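Local coordinates for protein CT398 (Chlamydia trachomatis, PDB 4ILO) that is of unknown function but, with its long coiled-coil hairpin and C4 zinc ribbon, may bind DNA or RNA, at residues A[31-35]-A[149-153]; A[52-56]-A[121-125]. One frame throughout, in Å; residues are numbered along the deposited sequence.

Overall arrangement
From the N terminus the chain runs out along helix 2-86, turns at residues 87-89 and comes back along helix 90-171, the two arms of a coiled-coil hairpin. Residues 31-35 come first and residues 52-56 next; after the turn, 121-125 closes the shorter loop (interaction 2) and 149-153 the longer one (interaction 1). Interaction 2 is thus nested inside the loop of interaction 1, and the two do not cross. Their centres are about 36 Å apart and their nearest atoms about 22 Å, so they tie the same two helices at separate levels. Farther along the chain, Cys202, Cys205, Cys226 and Cys229 bind zinc in the C4 zinc ribbon.

Interaction 1: residues A[31-35]-A[149-153]; sequences HQNEL and IRENI
Ile149 keeps CG1 beside its backbone N (chi1 -72°), which leaves CG2 anti to that nitrogen and directs this methyl between His31 and Leu35, while Leu35, its CG beside the backbone N (chi1 -85°), comes to meet it. This is an antiparallel pairing of the two arms of the coiled-coil hairpin: the axes pass 10.0 Å apart, at 155° between their directions. Ile149 CG2 lies 3.7 Å from His31 CB, and Leu35 CG comes equally close to the same methyl, at 3.7 Å, the leucine and isoleucine side chains lying alongside and running in opposing senses. Beyond them, the Leu35 side chain crosses that of Arg150 at about a right angle, with Leu35 CD1 3.8 Å from Arg150 CG; the guanidinium itself is engaged by Glu146 and Glu147. Ile153 extends the apolar seam, its CG1 3.8 Å from His31 CB and its CD1 3.9 Å from Gln32 CG. On the flank formed by Glu34, the aliphatic part and carboxylate of that residue run obliquely over the end of Ile149, with Glu34 CD 3.9 Å from Ile149 CD1. The His31 ring extends along the flank to Asn152, its NE2 4.0 Å from Asn152 CB, and Glu34 OE1 lies at the ring edge, in its plane.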
ATOM      1  N   HIS A  31      -7.451   8.322  -3.360  1.00 29.47           N
ATOM      2  CA  HIS A  31      -6.687   7.952  -4.552  1.00 29.78           C
ATOM      3  C   HIS A  31      -5.296   7.446  -4.183  1.00 32.05           C
ATOM      4  O   HIS A  31      -4.807   6.481  -4.783  1.00 31.12           O
ATOM      5  CB  HIS A  31      -6.563   9.150  -5.504  1.00 27.72           C
ATOM      6  CG  HIS A  31      -7.845   9.535  -6.170  1.00 32.62           C
ATOM      7  ND1 HIS A  31      -8.805   8.614  -6.521  1.00 42.93           N
ATOM      8  CD2 HIS A  31      -8.323  10.746  -6.558  1.00 36.40           C
ATOM      9  CE1 HIS A  31      -9.826   9.241  -7.089  1.00 42.81           C
ATOM     10  NE2 HIS A  31      -9.559  10.533  -7.118  1.00 36.60           N
ATOM     11  N   GLN A  32      -4.640   8.081  -3.198  1.00 23.78           N
ATOM     12  CA  GLN A  32      -3.310   7.619  -2.794  1.00 29.35           C
ATOM     13  C   GLN A  32      -3.363   6.233  -2.158  1.00 29.70           C
ATOM     14  O   GLN A  32      -2.456   5.415  -2.365  1.00 29.32           O
ATOM     15  CB  GLN A  32      -2.652   8.621  -1.839  1.00 25.93           C
ATOM     16  CG  GLN A  32      -2.273   9.962  -2.474  1.00 30.13           C
ATOM     17  CD  GLN A  32      -1.808  10.967  -1.431  1.00 27.28           C
ATOM     18  OE1 GLN A  32      -2.262  10.930  -0.297  1.00 28.09           O
ATOM     19  NE2 GLN A  32      -0.906  11.861  -1.808  1.00 30.23           N
ATOM     20  N   ASN A  33      -4.413   5.936  -1.388  1.00 36.10           N
ATOM     21  CA  ASN A  33      -4.567   4.580  -0.861  1.00 33.26           C
ATOM     22  C   ASN A  33      -4.724   3.569  -1.987  1.00 26.66           C
ATOM     23  O   ASN A  33      -4.186   2.460  -1.908  1.00 27.45           O
ATOM     24  CB  ASN A  33      -5.795   4.490   0.036  1.00 38.42           C
ATOM     25  CG  ASN A  33      -5.726   5.424   1.223  1.00 43.49           C
ATOM     26  OD1 ASN A  33      -4.663   5.983   1.544  1.00 42.77           O
ATOM     27  ND2 ASN A  33      -6.869   5.590   1.900  1.00 43.43           N
ATOM     28  N   GLU A  34      -5.514   3.924  -3.015  1.00 28.71           N
ATOM     29  CA  GLU A  34      -5.744   3.055  -4.170  1.00 24.80           C
ATOM     30  C   GLU A  34      -4.447   2.782  -4.925  1.00 36.70           C
ATOM     31  O   GLU A  34      -4.232   1.661  -5.407  1.00 34.32           O
ATOM     32  CB  GLU A  34      -6.786   3.689  -5.095  1.00 40.04           C
ATOM     33  CG  GLU A  34      -7.704   2.727  -5.885  1.00 35.01           C
ATOM     34  CD  GLU A  34      -8.792   3.487  -6.695  1.00 65.60           C
ATOM     35  OE1 GLU A  34      -8.858   4.754  -6.600  1.00 64.55           O
ATOM     36  OE2 GLU A  34      -9.582   2.818  -7.419  1.00 64.98           O
ATOM     37  N   LEU A  35      -3.563   3.789  -5.021  1.00 22.74           N
ATOM     38  CA  LEU A  35      -2.242   3.601  -5.637  1.00 35.15           C
ATOM     39  C   LEU A  35      -1.358   2.669  -4.805  1.00 21.79           C
ATOM     40  O   LEU A  35      -0.758   1.722  -5.331  1.00 24.12           O
ATOM     41  CB  LEU A  35      -1.549   4.959  -5.784  1.00 38.04           C
ATOM     42  CG  LEU A  35      -1.848   5.813  -7.022  1.00 44.11           C
ATOM     43  CD1 LEU A  35      -0.905   7.040  -7.118  1.00 43.63           C
ATOM     44  CD2 LEU A  35      -1.768   4.973  -8.298  1.00 37.45           C
ATOM     45  N   ILE A 149      -5.340   7.544 -12.106  1.00 33.86           N
ATOM     46  CA  ILE A 149      -5.406   7.998 -10.722  1.00 34.89           C
ATOM     47  C   ILE A 149      -4.460   9.169 -10.508  1.00 29.19           C
ATOM     48  O   ILE A 149      -4.803  10.138  -9.826  1.00 28.50           O
ATOM     49  CB  ILE A 149      -5.099   6.846  -9.741  1.00 24.26           C
ATOM     50  CG1 ILE A 149      -6.265   5.846  -9.711  1.00 23.72           C
ATOM     51  CG2 ILE A 149      -4.907   7.443  -8.333  1.00 24.29           C
ATOM     52  CD1 ILE A 149      -5.913   4.444  -9.111  1.00 25.87           C
ATOM     53  N   ARG A 150      -3.231   9.079 -11.045  1.00 32.08           N
ATOM     54  CA  ARG A 150      -2.250  10.133 -10.790  1.00 33.61           C
ATOM     55  C   ARG A 150      -2.682  11.437 -11.441  1.00 35.41           C
ATOM     56  O   ARG A 150      -2.455  12.521 -10.886  1.00 36.66           O
ATOM     57  CB  ARG A 150      -0.845   9.732 -11.261  1.00 33.75           C
ATOM     58  CG  ARG A 150      -0.191   8.566 -10.496  1.00 34.93           C
ATOM     59  CD  ARG A 150       1.298   8.409 -10.837  1.00 39.57           C
ATOM     60  NE  ARG A 150       1.750   7.015 -10.755  1.00 51.02           N
ATOM     61  CZ  ARG A 150       1.854   6.175 -11.796  1.00 55.24           C
ATOM     62  NH1 ARG A 150       1.558   6.560 -13.045  1.00 56.30           N
ATOM     63  NH2 ARG A 150       2.276   4.935 -11.591  1.00 58.03           N
ATOM     64  N   GLU A 151      -3.312  11.354 -12.614  1.00 34.12           N
ATOM     65  CA  GLU A 151      -3.823  12.568 -13.236  1.00 39.29           C
ATOM     66  C   GLU A 151      -4.958  13.177 -12.420  1.00 42.05           C
ATOM     67  O   GLU A 151      -5.098  14.407 -12.369  1.00 39.58           O
ATOM     68  CB  GLU A 151      -4.266  12.290 -14.674  1.00 44.98           C
ATOM     69  CG  GLU A 151      -4.624  13.564 -15.467  1.00 50.55           C
ATOM     70  CD  GLU A 151      -3.409  14.452 -15.734  1.00 53.86           C
ATOM     71  OE1 GLU A 151      -2.351  13.879 -16.096  1.00 42.02           O
ATOM     72  OE2 GLU A 151      -3.514  15.704 -15.579  1.00 62.67           O
ATOM     73  N   ASN A 152      -5.780  12.343 -11.778  1.00 41.56           N
ATOM     74  CA  ASN A 152      -6.841  12.890 -10.936  1.00 37.01           C
ATOM     75  C   ASN A 152      -6.247  13.630  -9.745  1.00 31.26           C
ATOM     76  O   ASN A 152      -6.671  14.743  -9.425  1.00 42.26           O
ATOM     77  CB  ASN A 152      -7.797  11.778 -10.480  1.00 39.03           C
ATOM     78  CG  ASN A 152      -8.758  11.303 -11.601  1.00 46.82           C
ATOM     79  OD1 ASN A 152      -8.474  11.442 -12.805  1.00 47.48           O
ATOM     80  ND2 ASN A 152      -9.892  10.731 -11.198  1.00 46.01           N
ATOM     81  N   ILE A 153      -5.247  13.038  -9.099  1.00 33.77           N
ATOM     82  CA  ILE A 153      -4.516  13.734  -8.048  1.00 35.44           C
ATOM     83  C   ILE A 153      -3.960  15.059  -8.562  1.00 43.59           C
ATOM     84  O   ILE A 153      -4.111  16.100  -7.910  1.00 43.59           O
ATOM     85  CB  ILE A 153      -3.403  12.838  -7.489  1.00 35.68           C
ATOM     86  CG1 ILE A 153      -4.008  11.688  -6.681  1.00 34.70           C
ATOM     87  CG2 ILE A 153      -2.450  13.659  -6.634  1.00 37.27           C
ATOM     88  CD1 ILE A 153      -3.000  10.637  -6.251  1.00 32.20           C
TER

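Interaction 2: residues A[52-56]-A[121-125]; sequences KEQEM and QAGSE
Met56 and Ser124 meet at the middle of this contact and bury by far the most surface in it. They join the two arms of the antiparallel coiled-coil hairpin, whose short helical segments run at 158° to each other. With CG beside its backbone N (chi1 -66°), the Met56 chain already leads across to the returning helix and carries SD onto Ser124; the bend at chi3 (-80°) then turns the methyl aside toward Gln121 and Glu125. Met56 SD rests 3.4 Å from Ser124 CB. The terminal methyl meets both backbone and side-chain atoms: Met56 CE is 3.5 Å from the backbone Gln121 O and 3.6 Å from Gln121 CG. The Met56 and Gln121 side chains cross at about a right angle. Glu125 adds a contact from beside, its OE1 3.7 Å from Met56 CE. Leu128, on helix 90-171, also touches Met56.

The small Ser124 side chain points toward helix 2-86, and its hydroxyl sits among polar groups of both arms. Ser124 OG lies 3.1 Å from Glu55 OE2, but Lys120 O, one turn back, competes for the single hydroxyl proton, so the bond across the arms may be only partly made. Lys52 passes alongside the serine with its methylene groups, and its NZ forms a long salt bridge to Glu55 within the helix. A second, water-mediated link joins the arms beside the methionine: the water donates to Met56 O at 2.6 Å and accepts from Gln121 NE2 at 2.9 Å.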
ATOM      1  N   LYS A  52      11.802 -17.112  -5.369  1.00 22.42           N
ATOM      2  CA  LYS A  52      11.903 -18.250  -6.271  1.00 21.82           C
ATOM      3  C   LYS A  52      13.225 -18.229  -7.020  1.00 22.47           C
ATOM      4  O   LYS A  52      13.873 -19.274  -7.194  1.00 24.18           O
ATOM      5  CB  LYS A  52      10.726 -18.290  -7.241  1.00 14.94           C
ATOM      6  CG  LYS A  52      10.261 -19.685  -7.502  1.00 28.80           C
ATOM      7  CD  LYS A  52       9.613 -20.137  -6.224  1.00 36.86           C
ATOM      8  CE  LYS A  52       9.218 -21.536  -6.270  1.00 34.20           C
ATOM      9  NZ  LYS A  52       8.551 -21.819  -4.990  1.00 45.28           N
ATOM     10  N   GLU A  53      13.668 -17.051  -7.435  1.00 18.34           N
ATOM     11  CA  GLU A  53      14.960 -16.964  -8.107  1.00 20.86           C
ATOM     12  C   GLU A  53      16.096 -17.420  -7.190  1.00 28.37           C
ATOM     13  O   GLU A  53      16.967 -18.193  -7.608  1.00 27.13           O
ATOM     14  CB  GLU A  53      15.165 -15.546  -8.634  1.00 18.33           C
ATOM     15  CG  GLU A  53      14.243 -15.261  -9.819  1.00 25.87           C
ATOM     16  CD  GLU A  53      14.452 -13.865 -10.444  1.00 33.75           C
ATOM     17  OE1 GLU A  53      14.999 -12.978  -9.761  1.00 38.63           O
ATOM     18  OE2 GLU A  53      14.075 -13.665 -11.628  1.00 40.10           O
ATOM     19  N   GLN A  54      16.075 -17.012  -5.918  1.00 28.13           N
ATOM     20  CA  GLN A  54      17.165 -17.410  -5.021  1.00 30.88           C
ATOM     21  C   GLN A  54      17.151 -18.907  -4.772  1.00 25.92           C
ATOM     22  O   GLN A  54      18.206 -19.526  -4.602  1.00 26.78           O
ATOM     23  CB  GLN A  54      17.077 -16.662  -3.694  1.00 29.58           C
ATOM     24  CG  GLN A  54      17.162 -15.138  -3.882  1.00 41.82           C
ATOM     25  CD  GLN A  54      17.081 -14.384  -2.573  1.00 51.30           C
ATOM     26  OE1 GLN A  54      17.115 -14.998  -1.494  1.00 50.93           O
ATOM     27  NE2 GLN A  54      16.967 -13.037  -2.654  1.00 53.84           N
ATOM     28  N   GLU A  55      15.956 -19.481  -4.689  1.00 23.66           N
ATOM     29  CA  GLU A  55      15.809 -20.917  -4.534  1.00 26.12           C
ATOM     30  C   GLU A  55      16.328 -21.650  -5.769  1.00 25.67           C
ATOM     31  O   GLU A  55      16.990 -22.682  -5.640  1.00 27.39           O
ATOM     32  CB  GLU A  55      14.339 -21.205  -4.234  1.00 27.33           C
ATOM     33  CG  GLU A  55      13.833 -22.594  -4.448  1.00 34.20           C
ATOM     34  CD  GLU A  55      12.345 -22.706  -4.098  1.00 44.78           C
ATOM     35  OE1 GLU A  55      11.818 -21.820  -3.349  1.00 44.29           O
ATOM     36  OE2 GLU A  55      11.724 -23.682  -4.579  1.00 45.73           O
ATOM     37  N   MET A  56      16.087 -21.099  -6.966  1.00 20.35           N
ATOM     38  CA  MET A  56      16.587 -21.709  -8.188  1.00 18.15           C
ATOM     39  C   MET A  56      18.088 -21.641  -8.233  1.00 22.73           C
ATOM     40  O   MET A  56      18.731 -22.527  -8.806  1.00 24.97           O
ATOM     41  CB  MET A  56      16.101 -20.983  -9.445  1.00 15.71           C
ATOM     42  CG  MET A  56      14.587 -21.050  -9.731  1.00 19.11           C
ATOM     43  SD  MET A  56      13.965 -22.713  -9.676  1.00 34.13           S
ATOM     44  CE  MET A  56      14.481 -23.268 -11.283  1.00 14.56           C
ATOM     45  N   GLN A 121      13.810 -28.554  -9.215  1.00 16.37           N
ATOM     46  CA  GLN A 121      14.132 -27.454 -10.100  1.00 10.80           C
ATOM     47  C   GLN A 121      13.118 -27.354 -11.240  1.00 16.71           C
ATOM     48  O   GLN A 121      12.699 -26.243 -11.611  1.00  8.97           O
ATOM     49  CB  GLN A 121      15.563 -27.591 -10.608  1.00  9.21           C
ATOM     50  CG  GLN A 121      15.957 -26.565 -11.718  1.00  9.56           C
ATOM     51  CD  GLN A 121      17.229 -26.985 -12.458  1.00 11.90           C
ATOM     52  OE1 GLN A 121      17.265 -28.026 -13.143  1.00 19.44           O
ATOM     53  NE2 GLN A 121      18.284 -26.187 -12.308  1.00  9.84           N
ATOM     54  N   ALA A 122      12.679 -28.496 -11.784  1.00  7.98           N
ATOM     55  CA  ALA A 122      11.708 -28.462 -12.884  1.00 10.22           C
ATOM     56  C   ALA A 122      10.380 -27.851 -12.438  1.00 11.54           C
ATOM     57  O   ALA A 122       9.811 -27.010 -13.136  1.00  8.80           O
ATOM     58  CB  ALA A 122      11.485 -29.846 -13.498  1.00  8.07           C
ATOM     59  N   GLY A 123       9.875 -28.261 -11.274  1.00 13.49           N
ATOM     60  CA  GLY A 123       8.621 -27.714 -10.781  1.00 14.28           C
ATOM     61  C   GLY A 123       8.743 -26.263 -10.347  1.00 22.52           C
ATOM     62  O   GLY A 123       7.823 -25.467 -10.550  1.00 12.72           O
ATOM     63  N   SER A 124       9.882 -25.896  -9.751  1.00  8.61           N
ATOM     64  CA  SER A 124      10.099 -24.513  -9.348  1.00  8.96           C
ATOM     65  C   SER A 124      10.277 -23.583 -10.545  1.00 17.67           C
ATOM     66  O   SER A 124       9.892 -22.407 -10.476  1.00 15.03           O
ATOM     67  CB  SER A 124      11.293 -24.420  -8.424  1.00  8.87           C
ATOM     68  OG  SER A 124      10.945 -25.083  -7.221  1.00 19.26           O
ATOM     69  N   GLU A 125      10.901 -24.068 -11.630  1.00 11.68           N
ATOM     70  CA  GLU A 125      10.939 -23.307 -12.869  1.00 11.13           C
ATOM     71  C   GLU A 125       9.519 -23.062 -13.400  1.00 10.69           C
ATOM     72  O   GLU A 125       9.186 -21.948 -13.839  1.00 11.22           O
ATOM     73  CB  GLU A 125      11.802 -24.060 -13.894  1.00 16.78           C
ATOM     74  CG  GLU A 125      11.854 -23.452 -15.293  1.00 15.67           C
ATOM     75  CD  GLU A 125      12.601 -22.118 -15.362  1.00 23.44           C
ATOM     76  OE1 GLU A 125      13.429 -21.815 -14.472  1.00 17.72           O
ATOM     77  OE2 GLU A 125      12.346 -21.351 -16.323  1.00 31.94           O
TER
HETATM   78  O   HOH W   1      18.124 -23.609 -11.070  1.00 19.70           O